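Local coordinates for protein five-membered-cyclitol-phosphate synthase (Streptomyces citricolor, PDB 6K96) that binds nicotinamide-adenine-dinucleotide together with a sodium ion in a Rossmann-type domain and belongs to the myo-inositol-1-phosphate synthase family, at residues Ile5-Ile16 against Lys124-Leu132; Ala150-Thr158 against Ile300-Arg311. All coordinates share one frame; numbering follows the deposited sequence.

Contact 1 (Ile5-Ile16 against Lys124-Leu132); sequences IRLAVAGVGNNI and KAEVLLYSL. With NA (sodium ion), chain H; NAD (nicotinamide-adenine-dinucleotide), chain G.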
loop_
_atom_site.group_PDB
_atom_site.type_symbol
_atom_site.label_atom_id
_atom_site.label_comp_id
_atom_site.label_asym_id
_atom_site.label_seq_id
_atom_site.Cartn_x
_atom_site.Cartn_y
_atom_site.Cartn_z
ATOM N N ILE B 5 3.944 28.086 32.359
ATOM C CA ILE B 5 2.537 28.468 32.014
ATOM C C ILE B 5 1.552 27.814 32.992
ATOM O O ILE B 5 1.524 26.571 33.068
ATOM C CB ILE B 5 2.121 28.030 30.601
ATOM C CG1 ILE B 5 2.978 28.617 29.477
ATOM C CG2 ILE B 5 0.657 28.351 30.411
ATOM C CD1 ILE B 5 2.733 27.937 28.121
ATOM N N ARG B 6 0.719 28.618 33.645
ATOM C CA ARG B 6 -0.419 28.147 34.467
ATOM C C ARG B 6 -1.628 27.959 33.516
ATOM O O ARG B 6 -2.228 28.969 33.029
ATOM C CB ARG B 6 -0.612 29.118 35.645
ATOM C CG ARG B 6 0.602 29.255 36.561
ATOM C CD ARG B 6 0.565 30.438 37.520
ATOM N NE ARG B 6 0.546 31.742 36.849
ATOM C CZ ARG B 6 1.596 32.531 36.553
ATOM N NH1 ARG B 6 2.840 32.167 36.834
ATOM N NH2 ARG B 6 1.398 33.690 35.937
ATOM N N LEU B 7 -1.958 26.701 33.214
ATOM C CA LEU B 7 -2.763 26.345 32.026
ATOM C C LEU B 7 -4.069 25.701 32.481
ATOM O O LEU B 7 -4.034 24.757 33.270
ATOM C CB LEU B 7 -1.960 25.423 31.101
ATOM C CG LEU B 7 -2.674 24.993 29.815
ATOM C CD1 LEU B 7 -2.754 26.133 28.819
ATOM C CD2 LEU B 7 -1.987 23.784 29.200
ATOM N N ALA B 8 -5.177 26.270 32.000
ATOM C CA ALA B 8 -6.555 25.870 32.344
ATOM C C ALA B 8 -7.137 25.166 31.121
ATOM O O ALA B 8 -6.729 25.526 29.991
ATOM C CB ALA B 8 -7.371 27.062 32.749
ATOM N N VAL B 9 -8.044 24.218 31.341
ATOM C CA VAL B 9 -8.469 23.269 30.286
ATOM C C VAL B 9 -9.981 23.188 30.320
ATOM O O VAL B 9 -10.550 22.830 31.348
ATOM C CB VAL B 9 -7.796 21.905 30.524
ATOM C CG1 VAL B 9 -8.629 20.746 30.002
ATOM C CG2 VAL B 9 -6.358 21.879 29.973
ATOM N N ALA B 10 -10.622 23.511 29.220
ATOM C CA ALA B 10 -12.061 23.265 29.081
ATOM C C ALA B 10 -12.146 22.039 28.187
ATOM O O ALA B 10 -11.887 22.158 27.008
ATOM C CB ALA B 10 -12.765 24.496 28.535
ATOM N N GLY B 11 -12.405 20.889 28.793
ATOM C CA GLY B 11 -12.477 19.577 28.125
ATOM C C GLY B 11 -11.191 18.783 28.346
ATOM O O GLY B 11 -10.154 19.187 27.802
ATOM N N VAL B 12 -11.279 17.687 29.091
ATOM C CA VAL B 12 -10.134 16.793 29.392
ATOM C C VAL B 12 -10.216 15.552 28.510
ATOM O O VAL B 12 -10.503 14.466 29.022
ATOM C CB VAL B 12 -10.097 16.445 30.880
ATOM C CG1 VAL B 12 -8.785 15.726 31.234
ATOM C CG2 VAL B 12 -10.328 17.704 31.687
ATOM N N GLY B 13 -9.951 15.758 27.230
ATOM C CA GLY B 13 -10.021 14.714 26.200
ATOM C C GLY B 13 -8.673 14.090 25.858
ATOM O O GLY B 13 -7.688 14.176 26.620
ATOM N N ASN B 14 -8.692 13.369 24.740
ATOM C CA ASN B 14 -7.475 12.798 24.111
ATOM C C ASN B 14 -6.419 13.905 23.995
ATOM O O ASN B 14 -5.291 13.656 24.426
ATOM C CB ASN B 14 -7.860 12.062 22.841
ATOM C CG ASN B 14 -8.493 10.741 23.170
ATOM O OD1 ASN B 14 -8.237 10.202 24.244
ATOM N ND2 ASN B 14 -9.280 10.204 22.261
ATOM N N ASN B 15 -6.793 15.115 23.567
ATOM C CA ASN B 15 -5.813 16.211 23.318
ATOM C C ASN B 15 -5.008 16.520 24.606
ATOM O O ASN B 15 -3.770 16.861 24.518
ATOM C CB ASN B 15 -6.483 17.428 22.703
ATOM C CG ASN B 15 -7.009 17.248 21.287
ATOM O OD1 ASN B 15 -6.966 16.150 20.712
ATOM N ND2 ASN B 15 -7.523 18.336 20.705
ATOM N N ILE B 16 -5.625 16.460 25.770
ATOM C CA ILE B 16 -4.993 16.882 27.056
ATOM C C ILE B 16 -4.268 15.675 27.638
ATOM O O ILE B 16 -3.262 15.859 28.313
ATOM C CB ILE B 16 -6.013 17.415 28.072
ATOM C CG1 ILE B 16 -6.919 18.496 27.484
ATOM C CG2 ILE B 16 -5.291 17.894 29.325
ATOM C CD1 ILE B 16 -6.156 19.671 26.953
ATOM N N LYS B 124 -5.019 31.442 39.158
ATOM C CA LYS B 124 -4.027 32.350 38.534
ATOM C C LYS B 124 -3.653 31.794 37.155
ATOM O O LYS B 124 -2.494 31.952 36.744
ATOM C CB LYS B 124 -2.785 32.527 39.423
ATOM C CG LYS B 124 -1.761 33.522 38.867
ATOM C CD LYS B 124 -1.138 34.513 39.866
ATOM C CE LYS B 124 -0.147 35.468 39.221
ATOM N NZ LYS B 124 1.206 34.870 39.129
ATOM N N ALA B 125 -4.609 31.182 36.460
ATOM C CA ALA B 125 -4.409 30.673 35.089
ATOM C C ALA B 125 -3.995 31.836 34.177
ATOM O O ALA B 125 -4.323 33.006 34.470
ATOM C CB ALA B 125 -5.672 29.988 34.622
ATOM N N GLU B 126 -3.223 31.522 33.150
ATOM C CA GLU B 126 -2.735 32.515 32.170
ATOM C C GLU B 126 -3.442 32.259 30.853
ATOM O O GLU B 126 -3.724 33.239 30.121
ATOM C CB GLU B 126 -1.236 32.387 31.946
ATOM C CG GLU B 126 -0.378 32.903 33.080
ATOM C CD GLU B 126 1.099 32.978 32.695
ATOM O OE1 GLU B 126 1.811 31.937 32.828
ATOM O OE2 GLU B 126 1.541 34.054 32.250
ATOM N N VAL B 127 -3.725 30.987 30.589
ATOM C CA VAL B 127 -4.285 30.501 29.303
ATOM C C VAL B 127 -5.421 29.556 29.657
ATOM O O VAL B 127 -5.214 28.650 30.489
ATOM C CB VAL B 127 -3.211 29.786 28.462
ATOM C CG1 VAL B 127 -3.788 29.267 27.158
ATOM C CG2 VAL B 127 -1.991 30.653 28.191
ATOM N N LEU B 128 -6.566 29.729 29.018
ATOM C CA LEU B 128 -7.625 28.703 29.022
ATOM C C LEU B 128 -7.617 28.047 27.645
ATOM O O LEU B 128 -7.756 28.769 26.662
ATOM C CB LEU B 128 -8.980 29.327 29.331
ATOM C CG LEU B 128 -10.113 28.310 29.230
ATOM C CD1 LEU B 128 -10.027 27.305 30.336
ATOM C CD2 LEU B 128 -11.453 28.965 29.238
ATOM N N LEU B 129 -7.355 26.742 27.598
ATOM C CA LEU B 129 -7.409 25.896 26.378
ATOM C C LEU B 129 -8.820 25.305 26.236
ATOM O O LEU B 129 -9.240 24.428 27.055
ATOM C CB LEU B 129 -6.357 24.785 26.487
ATOM C CG LEU B 129 -6.282 23.831 25.293
ATOM C CD1 LEU B 129 -5.874 24.575 24.029
ATOM C CD2 LEU B 129 -5.335 22.688 25.594
ATOM N N TYR B 130 -9.529 25.742 25.207
ATOM C CA TYR B 130 -10.862 25.233 24.875
ATOM C C TYR B 130 -10.717 23.986 24.027
ATOM O O TYR B 130 -10.306 24.106 22.846
ATOM C CB TYR B 130 -11.640 26.319 24.134
ATOM C CG TYR B 130 -13.019 25.891 23.702
ATOM C CD1 TYR B 130 -14.046 25.801 24.630
ATOM C CD2 TYR B 130 -13.292 25.553 22.386
ATOM C CE1 TYR B 130 -15.330 25.423 24.253
ATOM C CE2 TYR B 130 -14.566 25.154 22.001
ATOM C CZ TYR B 130 -15.596 25.109 22.931
ATOM O OH TYR B 130 -16.858 24.752 22.554
ATOM N N SER B 131 -11.062 22.835 24.558
ATOM C CA SER B 131 -10.756 21.565 23.850
ATOM C C SER B 131 -11.963 20.633 23.916
ATOM O O SER B 131 -11.775 19.411 24.074
ATOM C CB SER B 131 -9.522 20.914 24.414
ATOM O OG SER B 131 -8.852 20.131 23.413
ATOM N N LEU B 132 -13.144 21.195 23.720
ATOM C CA LEU B 132 -14.440 20.473 23.722
ATOM C C LEU B 132 -14.669 19.838 22.359
ATOM O O LEU B 132 -13.986 20.139 21.384
ATOM C CB LEU B 132 -15.577 21.473 24.013
ATOM C CG LEU B 132 -15.960 21.679 25.482
ATOM C CD1 LEU B 132 -14.829 22.384 26.200
ATOM C CD2 LEU B 132 -17.220 22.495 25.603
HETATM NA NA NA H . -7.961 14.423 19.337
HETATM P PA NAD G . -12.252 14.496 23.142
HETATM O O1A NAD G . -13.574 14.011 22.687
HETATM O O2A NAD G . -11.249 13.428 23.481
HETATM O O5B NAD G . -12.303 15.582 24.286
HETATM C C5B NAD G . -13.600 16.190 24.485
HETATM C C4B NAD G . -13.802 16.439 25.957
HETATM O O4B NAD G . -14.774 17.506 26.220
HETATM C C3B NAD G . -14.336 15.212 26.703
HETATM O O3B NAD G . -13.622 15.086 27.926
HETATM C C2B NAD G . -15.784 15.610 26.975
HETATM O O2B NAD G . -16.203 14.742 27.988
HETATM C C1B NAD G . -15.555 17.083 27.329
HETATM N N9A NAD G . -16.715 17.949 27.405
HETATM C C8A NAD G . -17.867 17.765 26.679
HETATM N N7A NAD G . -18.739 18.733 26.843
HETATM C C5A NAD G . -18.117 19.631 27.704
HETATM C C6A NAD G . -18.547 20.861 28.242
HETATM N N6A NAD G . -19.722 21.404 27.945
HETATM N N1A NAD G . -17.679 21.542 29.039
HETATM C C2A NAD G . -16.495 20.960 29.312
HETATM N N3A NAD G . -16.002 19.804 28.875
HETATM C C4A NAD G . -16.860 19.170 28.053
HETATM O O3 NAD G . -11.652 15.382 21.970
HETATM P PN NAD G . -10.120 15.596 21.530
HETATM O O1N NAD G . -9.364 16.022 22.729
HETATM O O2N NAD G . -9.808 14.365 20.735
HETATM O O5D NAD G . -10.277 16.865 20.547
HETATM C C5D NAD G . -10.815 18.121 21.132
HETATM C C4D NAD G . -11.218 19.053 20.027
HETATM O O4D NAD G . -10.081 19.459 19.231
HETATM C C3D NAD G . -12.229 18.426 19.056
HETATM O O3D NAD G . -13.136 19.441 18.681
HETATM C C2D NAD G . -11.378 18.135 17.823
HETATM O O2D NAD G . -12.040 18.171 16.572
HETATM C C1D NAD G . -10.419 19.324 17.843
HETATM N N1N NAD G . -9.249 19.041 16.957
HETATM C C2N NAD G . -8.541 17.801 17.108
HETATM C C3N NAD G . -7.576 17.403 16.198
HETATM C C7N NAD G . -6.845 16.098 16.452
HETATM O O7N NAD G . -7.026 15.494 17.501
HETATM N N7N NAD G . -6.029 15.641 15.505
HETATM C C4N NAD G . -7.344 18.236 15.104
HETATM C C5N NAD G . -7.904 19.507 15.064
HETATM C C6N NAD G . -8.912 19.856 15.944
HETATM O O HOH W 1 -9.349 17.736 24.856
#

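Contact 2 (Ala150-Thr158 against Ile300-Arg311); sequences AKVAFVNCT and IIDLIRIAAAAR. With NAD (nicotinamide-adenine-dinucleotide), chain G.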
loop_
_atom_site.group_PDB
_atom_site.type_symbol
_atom_site.label_atom_id
_atom_site.label_comp_id
_atom_site.label_asym_id
_atom_site.label_seq_id
_atom_site.Cartn_x
_atom_site.Cartn_y
_atom_site.Cartn_z
ATOM N N ALA B 150 -12.141 37.363 33.368
ATOM C CA ALA B 150 -11.052 37.061 34.340
ATOM C C ALA B 150 -9.655 37.403 33.793
ATOM O O ALA B 150 -8.651 37.081 34.489
ATOM C CB ALA B 150 -11.118 35.595 34.708
ATOM N N LYS B 151 -9.578 37.999 32.599
ATOM C CA LYS B 151 -8.339 38.509 31.932
ATOM C C LYS B 151 -7.403 37.346 31.552
ATOM O O LYS B 151 -6.181 37.551 31.516
ATOM C CB LYS B 151 -7.621 39.531 32.825
ATOM C CG LYS B 151 -8.465 40.722 33.299
ATOM C CD LYS B 151 -8.562 41.858 32.304
ATOM C CE LYS B 151 -9.764 42.749 32.519
ATOM N NZ LYS B 151 -10.905 42.343 31.656
ATOM N N VAL B 152 -7.941 36.163 31.262
ATOM C CA VAL B 152 -7.120 34.969 30.918
ATOM C C VAL B 152 -7.133 34.749 29.382
ATOM O O VAL B 152 -8.221 34.783 28.751
ATOM C CB VAL B 152 -7.633 33.771 31.733
ATOM C CG1 VAL B 152 -7.110 32.449 31.177
ATOM C CG2 VAL B 152 -7.297 33.906 33.214
ATOM N N ALA B 153 -5.960 34.570 28.772
ATOM C CA ALA B 153 -5.798 34.289 27.317
ATOM C C ALA B 153 -6.666 33.071 26.919
ATOM O O ALA B 153 -6.767 32.114 27.718
ATOM C CB ALA B 153 -4.328 34.067 26.969
ATOM N N PHE B 154 -7.252 33.094 25.723
ATOM C CA PHE B 154 -8.122 32.006 25.211
ATOM C C PHE B 154 -7.545 31.369 23.940
ATOM O O PHE B 154 -7.230 32.107 22.975
ATOM C CB PHE B 154 -9.490 32.557 24.832
ATOM C CG PHE B 154 -10.546 31.501 24.678
ATOM C CD1 PHE B 154 -11.063 30.860 25.791
ATOM C CD2 PHE B 154 -11.059 31.190 23.431
ATOM C CE1 PHE B 154 -12.089 29.933 25.657
ATOM C CE2 PHE B 154 -12.050 30.225 23.299
ATOM C CZ PHE B 154 -12.570 29.604 24.408
ATOM N N VAL B 155 -7.538 30.031 23.875
ATOM C CA VAL B 155 -7.099 29.258 22.672
ATOM C C VAL B 155 -8.247 28.383 22.176
ATOM O O VAL B 155 -8.605 27.445 22.881
ATOM C CB VAL B 155 -5.856 28.391 22.974
ATOM C CG1 VAL B 155 -5.530 27.457 21.811
ATOM C CG2 VAL B 155 -4.634 29.223 23.328
ATOM N N ASN B 156 -8.701 28.604 20.946
ATOM C CA ASN B 156 -9.774 27.794 20.309
ATOM C C ASN B 156 -9.195 26.683 19.400
ATOM O O ASN B 156 -8.863 26.980 18.210
ATOM C CB ASN B 156 -10.719 28.702 19.527
ATOM C CG ASN B 156 -11.861 27.912 18.961
ATOM O OD1 ASN B 156 -12.098 26.800 19.381
ATOM N ND2 ASN B 156 -12.600 28.492 18.045
ATOM N N CYS B 157 -9.200 25.426 19.870
ATOM C CA CYS B 157 -8.894 24.237 19.023
ATOM C C CYS B 157 -9.938 23.953 17.936
ATOM O O CYS B 157 -9.552 23.158 16.981
ATOM C CB CYS B 157 -8.916 22.914 19.772
ATOM S SG CYS B 157 -7.673 22.857 21.047
ATOM N N THR B 158 -11.175 24.436 18.096
ATOM C CA THR B 158 -12.363 23.913 17.356
ATOM C C THR B 158 -12.699 24.828 16.190
ATOM O O THR B 158 -12.188 25.951 16.166
ATOM C CB THR B 158 -13.612 23.760 18.244
ATOM O OG1 THR B 158 -14.234 25.023 18.433
ATOM C CG2 THR B 158 -13.294 23.159 19.590
ATOM N N ILE B 300 -0.876 22.438 19.702
ATOM C CA ILE B 300 -1.339 23.105 20.933
ATOM C C ILE B 300 -0.085 23.664 21.607
ATOM O O ILE B 300 -0.022 24.868 21.858
ATOM C CB ILE B 300 -2.190 22.170 21.804
ATOM C CG1 ILE B 300 -3.457 21.772 21.051
ATOM C CG2 ILE B 300 -2.560 22.835 23.110
ATOM C CD1 ILE B 300 -4.285 20.693 21.734
ATOM N N ILE B 301 0.951 22.865 21.808
ATOM C CA ILE B 301 2.162 23.356 22.537
ATOM C C ILE B 301 2.699 24.659 21.929
ATOM O O ILE B 301 3.242 25.428 22.667
ATOM C CB ILE B 301 3.263 22.293 22.582
ATOM C CG1 ILE B 301 4.258 22.622 23.689
ATOM C CG2 ILE B 301 3.909 22.164 21.200
ATOM C CD1 ILE B 301 3.622 22.781 25.024
ATOM N N ASP B 302 2.605 24.852 20.617
ATOM C CA ASP B 302 2.901 26.120 19.901
ATOM C C ASP B 302 1.904 27.199 20.396
ATOM O O ASP B 302 2.342 28.125 21.066
ATOM C CB ASP B 302 2.806 25.854 18.388
ATOM C CG ASP B 302 4.139 25.661 17.691
ATOM O OD1 ASP B 302 4.737 26.681 17.356
ATOM O OD2 ASP B 302 4.575 24.498 17.456
ATOM N N LEU B 303 0.596 27.022 20.156
ATOM C CA LEU B 303 -0.448 28.041 20.435
ATOM C C LEU B 303 -0.454 28.437 21.924
ATOM O O LEU B 303 -0.577 29.632 22.195
ATOM C CB LEU B 303 -1.828 27.510 20.007
ATOM C CG LEU B 303 -2.009 27.244 18.519
ATOM C CD1 LEU B 303 -3.430 26.822 18.252
ATOM C CD2 LEU B 303 -1.662 28.455 17.680
ATOM N N ILE B 304 -0.389 27.494 22.862
ATOM C CA ILE B 304 -0.508 27.868 24.302
ATOM C C ILE B 304 0.696 28.715 24.699
ATOM O O ILE B 304 0.549 29.563 25.591
ATOM C CB ILE B 304 -0.675 26.697 25.275
ATOM C CG1 ILE B 304 0.467 25.692 25.144
ATOM C CG2 ILE B 304 -2.048 26.072 25.121
ATOM C CD1 ILE B 304 0.276 24.477 26.001
ATOM N N ARG B 305 1.856 28.486 24.094
ATOM C CA ARG B 305 3.055 29.281 24.443
ATOM C C ARG B 305 2.928 30.625 23.720
ATOM O O ARG B 305 3.402 31.648 24.296
ATOM C CB ARG B 305 4.368 28.591 24.072
ATOM C CG ARG B 305 4.804 27.448 24.977
ATOM C CD ARG B 305 5.304 26.252 24.173
ATOM N NE ARG B 305 6.668 26.259 23.676
ATOM C CZ ARG B 305 7.103 25.631 22.571
ATOM N NH1 ARG B 305 6.308 24.935 21.785
ATOM N NH2 ARG B 305 8.365 25.685 22.242
ATOM N N ILE B 306 2.340 30.646 22.515
ATOM C CA ILE B 306 2.167 31.929 21.790
ATOM C C ILE B 306 1.286 32.794 22.677
ATOM O O ILE B 306 1.637 33.965 22.902
ATOM C CB ILE B 306 1.616 31.769 20.374
ATOM C CG1 ILE B 306 2.502 30.915 19.476
ATOM C CG2 ILE B 306 1.441 33.143 19.758
ATOM C CD1 ILE B 306 1.782 30.439 18.219
ATOM N N ALA B 307 0.248 32.166 23.224
ATOM C CA ALA B 307 -0.756 32.733 24.153
ATOM C C ALA B 307 -0.069 33.343 25.371
ATOM O O ALA B 307 -0.147 34.577 25.538
ATOM C CB ALA B 307 -1.721 31.647 24.566
ATOM N N ALA B 308 0.544 32.510 26.219
ATOM C CA ALA B 308 1.115 32.919 27.526
ATOM C C ALA B 308 2.148 34.026 27.326
ATOM O O ALA B 308 2.013 35.059 28.006
ATOM C CB ALA B 308 1.662 31.740 28.279
ATOM N N ALA B 309 3.102 33.863 26.409
ATOM C CA ALA B 309 4.219 34.826 26.239
ATOM C C ALA B 309 3.659 36.196 25.848
ATOM O O ALA B 309 4.150 37.194 26.342
ATOM C CB ALA B 309 5.214 34.336 25.226
ATOM N N ALA B 310 2.594 36.207 25.055
ATOM C CA ALA B 310 1.902 37.422 24.563
ATOM C C ALA B 310 1.198 38.127 25.723
ATOM O O ALA B 310 1.355 39.341 25.856
ATOM C CB ALA B 310 0.935 37.055 23.468
ATOM N N ARG B 311 0.512 37.388 26.582
ATOM C CA ARG B 311 -0.112 37.964 27.802
ATOM C C ARG B 311 0.964 38.543 28.751
ATOM O O ARG B 311 0.714 39.607 29.354
ATOM C CB ARG B 311 -1.008 36.920 28.475
ATOM C CG ARG B 311 -1.769 37.464 29.668
ATOM C CD ARG B 311 -2.672 36.393 30.240
ATOM N NE ARG B 311 -3.316 36.837 31.467
ATOM C CZ ARG B 311 -2.820 36.672 32.685
ATOM N NH1 ARG B 311 -1.664 36.067 32.895
ATOM N NH2 ARG B 311 -3.488 37.132 33.710
HETATM P PA NAD G . -12.252 14.496 23.142
HETATM O O1A NAD G . -13.574 14.011 22.687
HETATM O O2A NAD G . -11.249 13.428 23.481
HETATM O O5B NAD G . -12.303 15.582 24.286
HETATM C C5B NAD G . -13.600 16.190 24.485
HETATM C C4B NAD G . -13.802 16.439 25.957
HETATM O O4B NAD G . -14.774 17.506 26.220
HETATM C C3B NAD G . -14.336 15.212 26.703
HETATM O O3B NAD G . -13.622 15.086 27.926
HETATM C C2B NAD G . -15.784 15.610 26.975
HETATM O O2B NAD G . -16.203 14.742 27.988
HETATM C C1B NAD G . -15.555 17.083 27.329
HETATM N N9A NAD G . -16.715 17.949 27.405
HETATM C C8A NAD G . -17.867 17.765 26.679
HETATM N N7A NAD G . -18.739 18.733 26.843
HETATM C C5A NAD G . -18.117 19.631 27.704
HETATM C C6A NAD G . -18.547 20.861 28.242
HETATM N N6A NAD G . -19.722 21.404 27.945
HETATM N N1A NAD G . -17.679 21.542 29.039
HETATM C C2A NAD G . -16.495 20.960 29.312
HETATM N N3A NAD G . -16.002 19.804 28.875
HETATM C C4A NAD G . -16.860 19.170 28.053
HETATM O O3 NAD G . -11.652 15.382 21.970
HETATM P PN NAD G . -10.120 15.596 21.530
HETATM O O1N NAD G . -9.364 16.022 22.729
HETATM O O2N NAD G . -9.808 14.365 20.735
HETATM O O5D NAD G . -10.277 16.865 20.547
HETATM C C5D NAD G . -10.815 18.121 21.132
HETATM C C4D NAD G . -11.218 19.053 20.027
HETATM O O4D NAD G . -10.081 19.459 19.231
HETATM C C3D NAD G . -12.229 18.426 19.056
HETATM O O3D NAD G . -13.136 19.441 18.681
HETATM C C2D NAD G . -11.378 18.135 17.823
HETATM O O2D NAD G . -12.040 18.171 16.572
HETATM C C1D NAD G . -10.419 19.324 17.843
HETATM N N1N NAD G . -9.249 19.041 16.957
HETATM C C2N NAD G . -8.541 17.801 17.108
HETATM C C3N NAD G . -7.576 17.403 16.198
HETATM C C7N NAD G . -6.845 16.098 16.452
HETATM O O7N NAD G . -7.026 15.494 17.501
HETATM N N7N NAD G . -6.029 15.641 15.505
HETATM C C4N NAD G . -7.344 18.236 15.104
HETATM C C5N NAD G . -7.904 19.507 15.064
HETATM C C6N NAD G . -8.912 19.856 15.944
#

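Contact 1 (Ile5-Ile16 against Lys124-Leu132)
R6 opens the contact between parallel strands 5-10 and 127-130, its chain bent at chi3 (-63°), which turns the guanidinium. NE donates in the guanidinium plane to K124 O (3.0 Å). The E126 carboxylate stacks over one face, planes 20° apart and offset toward the rim; K124 NZ, less certain in position, lies near the opposite face. The salt bridge from R6 NH2 to E126 OE1 (3.6 Å) rests on charge alone, and E126 has a stronger partner in R312. L7 CD1 packs on V127 CG1. A8 is held through both N and O, by V127 O and L129 N, and its CB meets L128 CD1 (3.6 Å). A10 repeats this with L129 O and S131 N. At G11 (phi 101°) a CB would jam against the A10 carbonyl O, and would also lie 2.7 Å from S131 O. Beyond this turn, N15 N donates to NAD O1N (2.9 Å), N15 OD1 binds the sodium ion (2.4 Å), and I16 CD1 meets L129 CD2 tip to tip. This is the dinucleotide-binding strand-turn-helix of a Rossmann fold. Strand 55-62 flanks 5-10, strand 153-156 flanks 127-130, and helices 137-149 and 292-313 pack against the sheet.

Contact 2 (Ala150-Thr158 against Ile300-Arg311)
Strand 153-156 and the segment 300-311 of helix 292-313 run nearly antiparallel, 161° between their directions, with axes 8.5 Å apart at closest approach. Alternate strand residues face the helix: A153 and V155 point toward it, F154 and N156 away. V155 stands at the middle of the contact and uses both of its methyls. With CG1 anti to the backbone N (chi1 172°), that branch crosses the L303 side chain and touches its CB at 4.1 Å, while CG2 reaches A307 CB at 4.0 Å and lies more loosely against I304. One helical turn after L303, the small A307 also receives A153, methyl to methyl, which lets the two backbones come to 6.2 Å between the CA atoms of A153 and A307. Such a spacing of helix residues, I300, L303, I304, A307 and R311, is that of one face of an alpha helix laid on a beta sheet, here the parallel sheet of the Rossmann-type domain, with strand 179-180 next to 153-156. Toward the start of the helix segment, C157 SG meets I300 CD1 at 4.1 Å, and on the NAD side C157 O lies 3.5 Å from NAD C6N. N156, turned away from the helix, forms an Asx turn: its OD1 accepts T158 N from above the carbonyl plane, and its ND2 donates to D182 OD1. At the far end of the segment R311 is extended from CG to NE. Its NE donates to K151 O (3.0 Å, 158° at the hydrogen), with the donor in the carbonyl plane. K151 is the positive-phi residue of the Schellman motif that ends helix 137-149.

Contacts 1 and 2 have centres 9 Å apart and meet along neighbouring strands of one parallel sheet: L128 N lies 2.7 Å from A153 O, and E126 O lies 2.9 Å from A153 N, both probable hydrogen bonds. Helix 292-313 spans the two, since I300 touches L129 and I304 touches L7, while R311 CD packs 3.3 Å from E126 O. Both contacts reach NAD beyond the C-terminal ends of their strands. Contact 1 grips it by N14 N and L132 O, and contact 2 brings T158 CG2 to 3.8 Å from NAD O3D, the hydroxyl that bonds to L132 O. S293, in the same helix as I300, completes the protein ligands of the sodium ion.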